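Local coordinates for probable branched-chain amino acid ABC transporter, amino acid binding protein (Thermus thermophilus, PDB 3LKB) that probably binds branched-chain amino acids such as valine and delivers them to an ABC transporter for uptake, at residues Q6-F11 with P45-N50; T20-A25 with Q205-P210; R65-A70 with P92-L97; K142-A147 with L170-V175; Q318-M323 with I343-S348. The protein carries 2 engineered substitutions. All blocks are in the same frame, centred on the assembly; numbering follows the deposited sequence.

The chain forms two alpha/beta lobes with valine bound between them. Interactions 1 and 3 lie in the first lobe, centres about 19 Å apart, and touch where Phe11 packs on Phe66 and Ala70; strand 47-55 leads into helix 60-72. Interaction 4 sits about 51 Å from interaction 1 between centres, at the edge of the seven-stranded sheet of the other lobe. Interaction 2, with interactions 3 and 4 nested in the loop it closes, is the one of the five that joins the lobes; it lies beside the ligand, consistent with a closed, valine-bound form. Interaction 5 comes last along the chain, at a sodium site, its centre about 22 Å from those of interactions 1 and 3.

Interaction 1: Q6-F11 with P45-N50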
# COMPACT_ATOMS: atom_id res chain seq x y z
N GLN A 6 -23.39 24.00 2.34
CA GLN A 6 -22.04 24.41 2.76
C GLN A 6 -21.02 23.27 2.59
O GLN A 6 -21.36 22.08 2.60
CB GLN A 6 -22.04 24.91 4.20
CG GLN A 6 -22.43 23.83 5.19
CD GLN A 6 -22.49 24.34 6.61
OE1 GLN A 6 -21.47 24.75 7.18
NE2 GLN A 6 -23.69 24.32 7.20
N GLN A 7 -19.76 23.65 2.43
CA GLN A 7 -18.70 22.67 2.33
C GLN A 7 -18.09 22.37 3.72
O GLN A 7 -17.75 23.30 4.49
CB GLN A 7 -17.63 23.14 1.35
CG GLN A 7 -16.59 22.06 1.09
CD GLN A 7 -15.61 22.45 0.00
OE1 GLN A 7 -15.44 21.70 -0.97
NE2 GLN A 7 -14.93 23.60 0.17
N VAL A 8 -17.99 21.07 4.02
CA VAL A 8 -17.33 20.60 5.22
C VAL A 8 -16.24 19.51 4.92
O VAL A 8 -16.49 18.49 4.24
CB VAL A 8 -18.34 20.09 6.28
CG1 VAL A 8 -17.61 19.32 7.40
CG2 VAL A 8 -19.16 21.25 6.86
N THR A 9 -15.04 19.76 5.43
CA THR A 9 -13.93 18.87 5.22
C THR A 9 -13.78 17.79 6.27
O THR A 9 -13.75 18.02 7.50
CB THR A 9 -12.65 19.61 5.03
OG1 THR A 9 -12.76 20.38 3.82
CG2 THR A 9 -11.49 18.59 4.88
N LEU A 10 -13.72 16.58 5.74
CA LEU A 10 -13.52 15.40 6.53
C LEU A 10 -12.10 14.99 6.20
O LEU A 10 -11.81 14.63 5.08
CB LEU A 10 -14.53 14.35 6.11
CG LEU A 10 -14.83 13.35 7.23
CD1 LEU A 10 -15.20 14.13 8.47
CD2 LEU A 10 -15.94 12.44 6.83
N PHE A 11 -11.20 15.10 7.18
CA PHE A 11 -9.79 14.92 6.92
C PHE A 11 -9.21 13.75 7.73
O PHE A 11 -9.38 13.65 8.94
CB PHE A 11 -9.05 16.25 7.13
CG PHE A 11 -7.56 16.12 7.42
CD1 PHE A 11 -6.63 16.09 6.37
CD2 PHE A 11 -7.10 16.05 8.72
CE1 PHE A 11 -5.26 16.01 6.63
CE2 PHE A 11 -5.75 15.98 8.99
CZ PHE A 11 -4.82 15.95 7.93
N PRO A 45 -28.21 16.85 5.78
CA PRO A 45 -28.86 17.78 4.89
C PRO A 45 -28.16 19.13 4.93
O PRO A 45 -27.85 19.64 6.02
CB PRO A 45 -30.30 17.87 5.45
CG PRO A 45 -30.43 16.63 6.45
CD PRO A 45 -29.01 16.57 6.99
N GLY A 46 -27.86 19.65 3.74
CA GLY A 46 -27.26 20.96 3.57
C GLY A 46 -25.73 20.97 3.61
O GLY A 46 -25.14 22.03 3.68
N VAL A 47 -25.10 19.80 3.59
CA VAL A 47 -23.64 19.74 3.71
C VAL A 47 -23.03 18.88 2.61
O VAL A 47 -23.41 17.72 2.43
CB VAL A 47 -23.25 19.15 5.07
CG1 VAL A 47 -21.75 18.83 5.12
CG2 VAL A 47 -23.62 20.07 6.17
N VAL A 48 -22.09 19.42 1.85
CA VAL A 48 -21.30 18.49 1.01
C VAL A 48 -19.94 18.27 1.64
O VAL A 48 -19.26 19.24 2.03
CB VAL A 48 -21.30 18.82 -0.53
CG1 VAL A 48 -22.44 19.74 -0.87
CG2 VAL A 48 -20.00 19.44 -1.00
N PHE A 49 -19.58 17.01 1.84
CA PHE A 49 -18.28 16.70 2.42
C PHE A 49 -17.19 16.80 1.37
O PHE A 49 -17.29 16.23 0.29
CB PHE A 49 -18.25 15.35 3.15
CG PHE A 49 -19.10 15.31 4.40
CD1 PHE A 49 -18.61 15.78 5.62
CD2 PHE A 49 -20.40 14.83 4.36
CE1 PHE A 49 -19.39 15.75 6.77
CE2 PHE A 49 -21.21 14.80 5.50
CZ PHE A 49 -20.71 15.26 6.71
N ASN A 50 -16.18 17.58 1.70
CA ASN A 50 -14.93 17.54 1.01
C ASN A 50 -14.02 16.48 1.72
O ASN A 50 -13.64 16.60 2.90
CB ASN A 50 -14.32 18.95 1.04
CG ASN A 50 -13.00 19.01 0.38
OD1 ASN A 50 -12.83 18.43 -0.68
ND2 ASN A 50 -12.02 19.71 0.99
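Asn50 reaches across to Thr9 with its amide, ND2 donating to Thr9 OG1 at 3.0 Å with the hydroxyl oxygen lying in the amide plane. CG of Asn50 is anti to its own backbone N (chi1 179°), which lays the amide alongside Thr9 on the face that also carries Gln7 and Val48. The extended Gln7 slants over the same asparagine, OE1 coming 3.6 Å from Asn50 CB in plain van der Waals contact. The other face, with Val8, Val47 and Phe49 beside the aliphatic part of Gln6, is largely apolar. Val47 CG1 sits 4.0 Å above the plane of the Phe49 ring, over its centre, and also packs 3.8 Å from Val8 CB. Val8 and Phe49 run side by side, CG1 of the valine 4.0 Å from CE1 of the ring. Between the two faces, five backbone bonds join the strands in parallel register: Gly46 O and Val48 O take the N-H of Gln6 and Val8, Gln6 O and Val8 O take those of Val48 and Asn50, and Asn50 O takes that of Leu10. The Asn50 N to Val8 O bond is short, 2.7 Å. Farther out, Cys35 and Ala38 of helix 21-41 and Ile301 of helix 285-308 pack on Phe49, while Asn39 OD1 accepts the outward N-H of Phe49. The two strands and helix 21-41 between them make a beta-alpha-beta unit, the building block of the Rossmann-like lobes of periplasmic binding proteins.

Interaction 2: T20-A25 with Q205-P210; sequences TSDAGA and QNVAGP. With IPA (isopropyl alcohol), chain D.
Asp22 and Gly209 supply the single direct hydrogen bond between these segments: Gly209 N donates to Asp22 OD2 at 3.1 Å, reaching the oxygen from above the carboxylate plane with a bent N-H...O angle of 140°. CG of Asp22 lies beside its backbone N, opposite the carbonyl carbon (chi1 -69°), which lets OD2 meet both Gly209 N and a bound isopropanol. This alcohol, probably from the crystallisation liquor, makes no hydrogen bond to 205-210; its O2 donates to OD2 at 2.8 Å and accepts from Asp22 N at 3.3 Å. Apolar contact gathers round Val207, whose two methyls divide the work. CG1 packs 4.0 Å from Ala23 CB and 3.8 Å from Thr20 O, whereas CG2 lies 3.5 Å from the alcohol O2. Thr20 also lines the valine pocket; its buried OG1 has no polar partner in the model. Were Asp22 an alanine, Gly209 N would probably lose this acceptor, and the alcohol would keep only its backbone bond. Because Gly209 lies in the first turn of helix 208-220, the positive end of that helix dipole may favour a charged carboxylate here. One bent hydrogen bond and the packing of Val207 thus join the two lobes beside the ligand cleft.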
# COMPACT_ATOMS: atom_id res chain seq x y z
N THR A 20 2.96 -0.27 8.67
CA THR A 20 1.61 -0.39 9.27
C THR A 20 0.51 -0.33 8.21
O THR A 20 -0.69 -0.43 8.52
CB THR A 20 1.47 0.77 10.28
OG1 THR A 20 1.94 0.34 11.58
CG2 THR A 20 0.21 1.29 10.32
N SER A 21 0.92 -0.21 6.94
CA SER A 21 -0.04 -0.02 5.86
C SER A 21 -0.99 -1.21 5.60
O SER A 21 -2.05 -1.06 5.01
CB SER A 21 0.66 0.51 4.61
OG SER A 21 1.55 -0.44 4.09
N ASP A 22 -0.69 -2.38 6.13
CA ASP A 22 -1.68 -3.48 6.09
C ASP A 22 -3.04 -2.99 6.65
O ASP A 22 -4.10 -3.47 6.26
CB ASP A 22 -1.22 -4.71 6.95
CG ASP A 22 0.01 -5.48 6.33
OD1 ASP A 22 0.09 -5.63 5.07
OD2 ASP A 22 0.89 -5.96 7.14
N ALA A 23 -2.99 -2.09 7.61
CA ALA A 23 -4.19 -1.64 8.28
C ALA A 23 -4.56 -0.25 7.77
O ALA A 23 -5.72 0.05 7.51
CB ALA A 23 -3.98 -1.65 9.83
N GLY A 24 -3.57 0.61 7.57
CA GLY A 24 -3.89 1.94 7.14
C GLY A 24 -4.51 2.05 5.75
O GLY A 24 -5.29 2.98 5.50
N ALA A 25 -4.16 1.13 4.84
CA ALA A 25 -4.72 1.18 3.49
C ALA A 25 -6.27 0.97 3.48
O ALA A 25 -7.02 1.87 3.07
CB ALA A 25 -3.99 0.19 2.55
N GLN A 205 1.47 -7.64 19.58
CA GLN A 205 0.91 -6.32 19.30
C GLN A 205 1.56 -5.80 18.04
O GLN A 205 2.66 -5.26 18.04
CB GLN A 205 1.19 -5.37 20.46
CG GLN A 205 0.99 -3.89 20.15
CD GLN A 205 -0.51 -3.44 20.01
OE1 GLN A 205 -1.41 -4.25 19.80
NE2 GLN A 205 -0.74 -2.13 20.10
N ASN A 206 0.85 -5.90 16.93
CA ASN A 206 1.48 -5.61 15.67
C ASN A 206 0.42 -5.45 14.60
O ASN A 206 -0.78 -5.55 14.90
CB ASN A 206 2.37 -6.81 15.35
CG ASN A 206 3.69 -6.41 14.73
OD1 ASN A 206 3.75 -5.44 13.97
ND2 ASN A 206 4.76 -7.15 15.05
N VAL A 207 0.83 -5.18 13.36
CA VAL A 207 -0.06 -5.35 12.23
C VAL A 207 0.14 -6.78 11.79
O VAL A 207 1.01 -7.47 12.33
CB VAL A 207 0.17 -4.39 11.04
CG1 VAL A 207 -0.52 -3.01 11.30
CG2 VAL A 207 1.69 -4.26 10.72
N ALA A 208 -0.65 -7.21 10.81
CA ALA A 208 -0.73 -8.60 10.45
C ALA A 208 0.49 -9.22 9.72
O ALA A 208 0.74 -10.40 9.91
CB ALA A 208 -2.01 -8.85 9.66
N GLY A 209 1.21 -8.48 8.88
CA GLY A 209 2.36 -9.06 8.10
C GLY A 209 3.49 -9.60 8.98
O GLY A 209 3.91 -10.73 8.85
N PRO A 210 4.00 -8.80 9.93
CA PRO A 210 5.00 -9.43 10.84
C PRO A 210 4.48 -10.66 11.62
O PRO A 210 5.21 -11.66 11.82
CB PRO A 210 5.37 -8.30 11.80
CG PRO A 210 5.13 -7.00 10.90
CD PRO A 210 3.84 -7.35 10.17
C1 IPA D . 4.44 -2.87 7.65
C2 IPA D . 3.27 -2.92 6.68
C3 IPA D . 3.59 -3.63 5.35
O2 IPA D . 2.14 -3.48 7.31

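Interaction 3: R65-A70 with P92-L97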
# COMPACT_ATOMS: atom_id res chain seq x y z
N ARG A 65 2.33 18.29 9.42
CA ARG A 65 2.21 19.25 8.34
C ARG A 65 0.81 19.13 7.79
O ARG A 65 0.15 20.12 7.60
CB ARG A 65 3.29 19.06 7.28
CG ARG A 65 3.25 20.07 6.09
CD ARG A 65 2.80 19.43 4.72
NE ARG A 65 3.69 18.33 4.32
CZ ARG A 65 4.63 18.41 3.37
NH1 ARG A 65 4.79 19.55 2.70
NH2 ARG A 65 5.41 17.36 3.10
N PHE A 66 0.33 17.91 7.59
CA PHE A 66 -1.01 17.74 7.02
C PHE A 66 -2.12 18.24 7.95
O PHE A 66 -3.12 18.77 7.49
CB PHE A 66 -1.27 16.29 6.67
CG PHE A 66 -0.42 15.78 5.56
CD1 PHE A 66 0.05 16.64 4.56
CD2 PHE A 66 -0.10 14.40 5.48
CE1 PHE A 66 0.85 16.16 3.53
CE2 PHE A 66 0.66 13.89 4.45
CZ PHE A 66 1.15 14.75 3.46
N PHE A 67 -1.92 18.10 9.25
CA PHE A 67 -2.85 18.57 10.22
C PHE A 67 -2.89 20.08 10.28
O PHE A 67 -3.98 20.68 10.38
CB PHE A 67 -2.45 18.03 11.58
CG PHE A 67 -3.36 18.46 12.70
CD1 PHE A 67 -4.74 18.19 12.65
CD2 PHE A 67 -2.84 19.11 13.78
CE1 PHE A 67 -5.57 18.57 13.67
CE2 PHE A 67 -3.67 19.50 14.84
CZ PHE A 67 -5.03 19.23 14.80
N GLU A 68 -1.71 20.71 10.24
CA GLU A 68 -1.65 22.18 10.26
C GLU A 68 -2.33 22.79 9.05
O GLU A 68 -3.11 23.72 9.22
CB GLU A 68 -0.24 22.72 10.45
CG GLU A 68 0.23 22.54 11.87
CD GLU A 68 1.75 22.67 12.04
OE1 GLU A 68 2.52 22.58 11.03
OE2 GLU A 68 2.16 22.85 13.21
N GLU A 69 -2.05 22.23 7.87
CA GLU A 69 -2.71 22.62 6.62
C GLU A 69 -4.20 22.45 6.78
O GLU A 69 -4.94 23.39 6.50
CB GLU A 69 -2.22 21.82 5.41
CG GLU A 69 -3.22 21.83 4.21
CD GLU A 69 -3.02 20.65 3.22
OE1 GLU A 69 -3.14 19.46 3.64
OE2 GLU A 69 -2.77 20.93 2.03
N ALA A 70 -4.62 21.28 7.25
CA ALA A 70 -6.04 21.00 7.41
C ALA A 70 -6.73 21.91 8.45
O ALA A 70 -7.92 22.14 8.33
CB ALA A 70 -6.26 19.53 7.75
N PRO A 92 -0.75 18.05 22.72
CA PRO A 92 -0.77 19.48 23.19
C PRO A 92 -1.49 20.43 22.22
O PRO A 92 -2.22 21.33 22.66
CB PRO A 92 0.74 19.84 23.26
CG PRO A 92 1.40 18.52 23.58
CD PRO A 92 0.61 17.48 22.76
N LEU A 93 -1.26 20.25 20.93
CA LEU A 93 -1.85 21.11 19.92
C LEU A 93 -3.36 20.81 19.75
O LEU A 93 -4.17 21.74 19.59
CB LEU A 93 -1.10 20.92 18.62
CG LEU A 93 -1.42 21.80 17.43
CD1 LEU A 93 -1.27 23.28 17.80
CD2 LEU A 93 -0.42 21.39 16.33
N ILE A 94 -3.73 19.54 19.81
CA ILE A 94 -5.16 19.18 19.73
C ILE A 94 -5.97 19.85 20.85
O ILE A 94 -7.00 20.44 20.62
CB ILE A 94 -5.38 17.64 19.76
CG1 ILE A 94 -4.71 17.00 18.52
CG2 ILE A 94 -6.88 17.32 19.86
CD1 ILE A 94 -4.86 15.56 18.36
N GLN A 95 -5.48 19.68 22.07
CA GLN A 95 -5.96 20.34 23.26
C GLN A 95 -6.03 21.87 23.08
O GLN A 95 -7.06 22.48 23.40
CB GLN A 95 -5.06 19.96 24.46
CG GLN A 95 -5.51 20.50 25.84
CD GLN A 95 -6.78 19.80 26.35
OE1 GLN A 95 -7.06 18.63 26.00
NE2 GLN A 95 -7.56 20.53 27.17
N GLU A 96 -4.95 22.49 22.57
CA GLU A 96 -4.92 23.98 22.46
C GLU A 96 -5.99 24.47 21.53
O GLU A 96 -6.73 25.37 21.84
CB GLU A 96 -3.54 24.49 21.99
CG GLU A 96 -3.50 26.01 21.61
CD GLU A 96 -2.14 26.48 21.05
OE1 GLU A 96 -1.07 26.06 21.58
OE2 GLU A 96 -2.14 27.26 20.06
N LEU A 97 -6.13 23.83 20.38
CA LEU A 97 -7.15 24.30 19.48
C LEU A 97 -8.50 23.62 19.62
O LEU A 97 -9.40 23.88 18.83
CB LEU A 97 -6.63 24.30 18.03
CG LEU A 97 -6.02 23.03 17.48
CD1 LEU A 97 -7.16 22.23 16.97
CD2 LEU A 97 -5.04 23.34 16.35
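Phe67 reaches Leu93, Ile94 and Leu97 in a largely apolar helix-to-helix contact on one flank of the Rossmann-like first lobe. Helices 60-72 and 84-97 are successive helices of this alpha/beta fold, linked through strand 79-81. Their segments run nearly parallel, 10° apart, as helices of a parallel alpha/beta layer do. The axes stay 12.6 Å apart, too far for backbones to meet, and the aromatic ring spans much of the gap. With CG anti to the backbone N (chi1 180°), Phe67 projects its ring toward the other helix, and CZ at its far end comes 4.3 Å from Ile94 CG1 and equally 4.3 Å from Leu97 CD1. The ring is held from elsewhere as well, stacking on Phe79 of the intervening strand and touching Ile99. On the more exposed side Glu68 adds little: OE2 stands 4.3 Å from Leu93 CD2 and makes a weak hydrogen bond to Gln64 within its own helix. Ile94 and Leu97 approach the ring obliquely; Leu93 and Phe67 instead pass alongside in opposite senses, and methyl CD2 lies at the edge of the ring, near its plane, 4.0 Å from Phe67 CE2.

Interaction 4: K142-A147 with L170-V175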
# COMPACT_ATOMS: atom_id res chain seq x y z
N LYS A 142 -2.37 -21.82 34.71
CA LYS A 142 -1.76 -20.98 35.76
C LYS A 142 -0.28 -21.06 35.69
O LYS A 142 0.28 -22.12 35.37
CB LYS A 142 -2.18 -21.36 37.18
CG LYS A 142 -2.78 -22.72 37.26
CD LYS A 142 -4.31 -22.69 37.01
CE LYS A 142 -4.74 -23.03 35.55
NZ LYS A 142 -5.85 -22.12 35.07
N GLY A 143 0.33 -19.93 35.98
CA GLY A 143 1.77 -19.78 35.99
C GLY A 143 2.35 -19.84 34.60
O GLY A 143 3.56 -20.07 34.47
N ALA A 144 1.51 -19.66 33.58
CA ALA A 144 1.96 -19.80 32.18
C ALA A 144 3.08 -18.84 31.81
O ALA A 144 3.08 -17.69 32.21
CB ALA A 144 0.81 -19.62 31.22
N LYS A 145 4.05 -19.33 31.05
CA LYS A 145 5.09 -18.46 30.58
C LYS A 145 4.65 -17.82 29.28
O LYS A 145 4.27 -18.49 28.36
CB LYS A 145 6.37 -19.24 30.34
CG LYS A 145 6.92 -20.07 31.55
CD LYS A 145 8.34 -19.62 31.79
CE LYS A 145 9.31 -20.75 31.94
NZ LYS A 145 9.67 -20.95 33.38
N VAL A 146 4.73 -16.50 29.21
CA VAL A 146 4.29 -15.77 28.04
C VAL A 146 5.36 -14.80 27.55
O VAL A 146 6.13 -14.25 28.33
CB VAL A 146 2.89 -15.09 28.28
CG1 VAL A 146 2.43 -15.24 29.67
CG2 VAL A 146 2.76 -13.62 27.78
N ALA A 147 5.40 -14.62 26.23
CA ALA A 147 6.33 -13.70 25.63
C ALA A 147 5.49 -12.67 24.88
O ALA A 147 4.43 -12.99 24.33
CB ALA A 147 7.21 -14.44 24.69
N LEU A 170 -2.01 -11.85 37.81
CA LEU A 170 -2.59 -13.12 37.38
C LEU A 170 -1.68 -14.29 37.69
O LEU A 170 -2.06 -15.43 37.47
CB LEU A 170 -2.82 -13.10 35.87
CG LEU A 170 -3.95 -12.24 35.34
CD1 LEU A 170 -3.75 -12.08 33.86
CD2 LEU A 170 -5.37 -12.80 35.68
N GLY A 171 -0.47 -14.00 38.13
CA GLY A 171 0.52 -15.02 38.38
C GLY A 171 1.17 -15.59 37.13
O GLY A 171 1.58 -16.76 37.14
N LEU A 172 1.27 -14.80 36.05
CA LEU A 172 1.90 -15.27 34.81
C LEU A 172 3.31 -14.74 34.75
O LEU A 172 3.64 -13.75 35.38
CB LEU A 172 1.15 -14.78 33.58
CG LEU A 172 -0.35 -15.06 33.48
CD1 LEU A 172 -0.90 -14.48 32.19
CD2 LEU A 172 -0.71 -16.54 33.59
N GLN A 173 4.17 -15.36 33.97
CA GLN A 173 5.43 -14.69 33.81
C GLN A 173 5.74 -14.26 32.39
O GLN A 173 5.73 -15.06 31.45
CB GLN A 173 6.54 -15.46 34.47
CG GLN A 173 6.95 -16.71 33.83
CD GLN A 173 8.13 -17.31 34.59
OE1 GLN A 173 9.29 -17.12 34.21
NE2 GLN A 173 7.82 -17.98 35.69
N ILE A 174 5.95 -12.97 32.23
CA ILE A 174 6.40 -12.44 30.99
C ILE A 174 7.88 -12.69 30.96
O ILE A 174 8.60 -12.08 31.76
CB ILE A 174 6.20 -10.92 30.95
CG1 ILE A 174 4.72 -10.58 31.13
CG2 ILE A 174 6.82 -10.30 29.65
CD1 ILE A 174 3.88 -10.71 29.90
N VAL A 175 8.36 -13.55 30.08
CA VAL A 175 9.77 -13.93 30.11
C VAL A 175 10.65 -13.13 29.11
O VAL A 175 11.87 -13.00 29.30
CB VAL A 175 9.99 -15.45 29.95
CG1 VAL A 175 8.66 -16.18 29.93
CG2 VAL A 175 10.70 -15.76 28.67
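Val146 is the centre of the tightly packed part, meeting Leu172 and Ile174 on the face of the sheet turned to the helices. Its CG2 lies 3.8 Å from Ile174 CD1, and its CG1 is 4.1 Å from Leu172 CB. Leu172 CD2 continues the layer to Ala144 CB at 4.2 Å. Helix 126-140 covers Ala144 and Leu172 through Ile137 and Ala138, while Arg164 and Ala167 of helix 160-170 meet Ile174. Three backbone bonds of a parallel strand pair fix the register. Val146 N donates to Gln173 O at 2.8 Å, almost straight at 177°; Gln173 N and Val175 N bind Ala144 O and Val146 O. The opposite face is looser and faces solvent. Lys145 and Gln173 run alongside each other outward from the sheet. CG of Gln173 stands between the backbone N and the carbonyl carbon (chi1 71°) and the chain then extends, which carries its amide out beside the lysine: Lys145 CD is 3.6 Å from Gln173 OE1, while NZ stays 3.9 Å from that oxygen, too far for a hydrogen bond. At the open end Gly143 CA makes a CA-H...O contact of 3.2 Å with Gly171 O. Gly171, with positive phi, ends helix 160-170 in a Schellman motif and turns the chain into strand 173-179, the sheet's outermost strand at this end. Strand 145-150 bonds on its other side to strand 201-205. The chemistry is thus split: backbone bonds and buried hydrocarbon secure the edge strand, whereas the lysine and glutamine meet only in van der Waals contact.

Interaction 5: Q318-M323 with I343-S348; sequences QAIVGM and IDFTKS. With NA (sodium ion), chain E.
Phe345 N donates to Met323 O at 2.9 Å from above the carbonyl plane, and Asp344 CA closes on the same oxygen at 3.0 Å, so the extended run 343-346 is held against the chain just beyond helix 313-321. Met323 and Phe345 form a Met-aromatic contact: SD lies at the ring edge, 5.3 Å from the centroid, the two side chains running side by side. Ile320 slants across the ring, CG2 resting 3.8 Å from Phe345 CD2, and the ring also meets Phe120 edge to face. Toward the exposed end Val321 supports the aliphatic chain of Lys347, CG2 of the valine 3.8 Å from CD of the lysine. With an alanine at Val321, the methyl contacts to CG, CD and CE of Lys347 are gone, which would probably leave the outer lysine chain freer to swing. Beyond, Thr346 OG1 accepts from Ser348 N in an ST turn and from Glu349 N. Asp344 belongs to a sodium site that Thr351 O and Gly352 O help complete. Its CG stands between the backbone N and carbonyl carbon (chi1 60°), which brings the carboxylate round to chelate: the sodium ion is bound by Asp344 O at 2.2 Å, Asp344 OD1 at 2.4 Å and a water at 2.3 Å.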
# COMPACT_ATOMS: atom_id res chain seq x y z
N GLN A 318 -19.94 18.99 21.24
CA GLN A 318 -21.17 18.90 22.06
C GLN A 318 -22.03 17.76 21.61
O GLN A 318 -22.68 17.08 22.40
CB GLN A 318 -22.00 20.19 22.01
CG GLN A 318 -21.36 21.44 22.67
CD GLN A 318 -21.12 21.23 24.15
OE1 GLN A 318 -21.91 20.56 24.83
NE2 GLN A 318 -20.01 21.78 24.68
N ALA A 319 -22.03 17.53 20.31
CA ALA A 319 -22.71 16.36 19.73
C ALA A 319 -22.06 15.06 20.23
O ALA A 319 -22.76 14.12 20.57
CB ALA A 319 -22.69 16.44 18.22
N ILE A 320 -20.74 15.00 20.33
CA ILE A 320 -20.09 13.75 20.77
C ILE A 320 -20.32 13.42 22.24
O ILE A 320 -20.59 12.26 22.56
CB ILE A 320 -18.55 13.81 20.48
CG1 ILE A 320 -18.28 13.67 18.97
CG2 ILE A 320 -17.72 12.84 21.36
CD1 ILE A 320 -16.93 14.23 18.65
N VAL A 321 -20.24 14.42 23.12
CA VAL A 321 -20.38 14.21 24.58
C VAL A 321 -21.83 14.08 25.00
O VAL A 321 -22.10 13.73 26.14
CB VAL A 321 -19.69 15.32 25.46
CG1 VAL A 321 -18.20 15.46 25.15
CG2 VAL A 321 -20.34 16.68 25.27
N GLY A 322 -22.75 14.38 24.10
CA GLY A 322 -24.16 14.04 24.29
C GLY A 322 -24.57 12.70 23.68
O GLY A 322 -25.77 12.34 23.71
N MET A 323 -23.61 11.97 23.10
CA MET A 323 -23.87 10.70 22.38
C MET A 323 -23.89 9.54 23.38
O MET A 323 -22.97 8.69 23.39
CB MET A 323 -22.78 10.49 21.32
CG MET A 323 -23.06 9.52 20.15
SD MET A 323 -21.61 9.46 18.97
CE MET A 323 -22.07 10.74 17.84
N ILE A 343 -21.92 2.75 20.53
CA ILE A 343 -21.04 3.91 20.63
C ILE A 343 -21.59 4.97 21.58
O ILE A 343 -22.54 5.64 21.26
CB ILE A 343 -20.77 4.56 19.24
CG1 ILE A 343 -20.34 3.52 18.20
CG2 ILE A 343 -19.73 5.65 19.39
CD1 ILE A 343 -19.02 2.79 18.56
N ASP A 344 -20.97 5.12 22.73
CA ASP A 344 -21.39 6.11 23.69
C ASP A 344 -20.20 6.80 24.35
O ASP A 344 -19.22 6.14 24.76
CB ASP A 344 -22.41 5.56 24.73
CG ASP A 344 -21.87 4.39 25.57
OD1 ASP A 344 -20.85 3.72 25.22
OD2 ASP A 344 -22.49 4.13 26.63
N PHE A 345 -20.28 8.14 24.37
CA PHE A 345 -19.28 9.00 24.96
C PHE A 345 -19.94 9.97 25.95
O PHE A 345 -21.13 10.27 25.83
CB PHE A 345 -18.62 9.85 23.87
CG PHE A 345 -17.90 9.07 22.80
CD1 PHE A 345 -16.72 8.41 23.09
CD2 PHE A 345 -18.37 9.05 21.50
CE1 PHE A 345 -16.04 7.70 22.12
CE2 PHE A 345 -17.67 8.33 20.50
CZ PHE A 345 -16.52 7.68 20.82
N THR A 346 -19.16 10.45 26.90
CA THR A 346 -19.56 11.56 27.71
C THR A 346 -18.29 12.36 27.91
O THR A 346 -17.21 11.92 27.52
CB THR A 346 -20.02 11.13 29.14
OG1 THR A 346 -18.88 10.65 29.88
CG2 THR A 346 -21.18 10.10 29.12
N LYS A 347 -18.42 13.50 28.58
CA LYS A 347 -17.23 14.29 28.93
C LYS A 347 -16.16 13.53 29.68
O LYS A 347 -14.98 13.89 29.62
CB LYS A 347 -17.61 15.50 29.75
CG LYS A 347 -18.02 16.62 28.86
CD LYS A 347 -19.51 16.89 28.95
CE LYS A 347 -19.84 18.37 28.66
NZ LYS A 347 -18.88 19.29 29.34
N SER A 348 -16.55 12.48 30.38
CA SER A 348 -15.59 11.76 31.22
C SER A 348 -15.37 10.34 30.70
O SER A 348 -14.48 9.63 31.18
CB SER A 348 -16.08 11.75 32.66
OG SER A 348 -17.26 10.99 32.72
NA NA E . -18.51 4.21 25.61
O HOH W 1 -18.66 3.58 27.82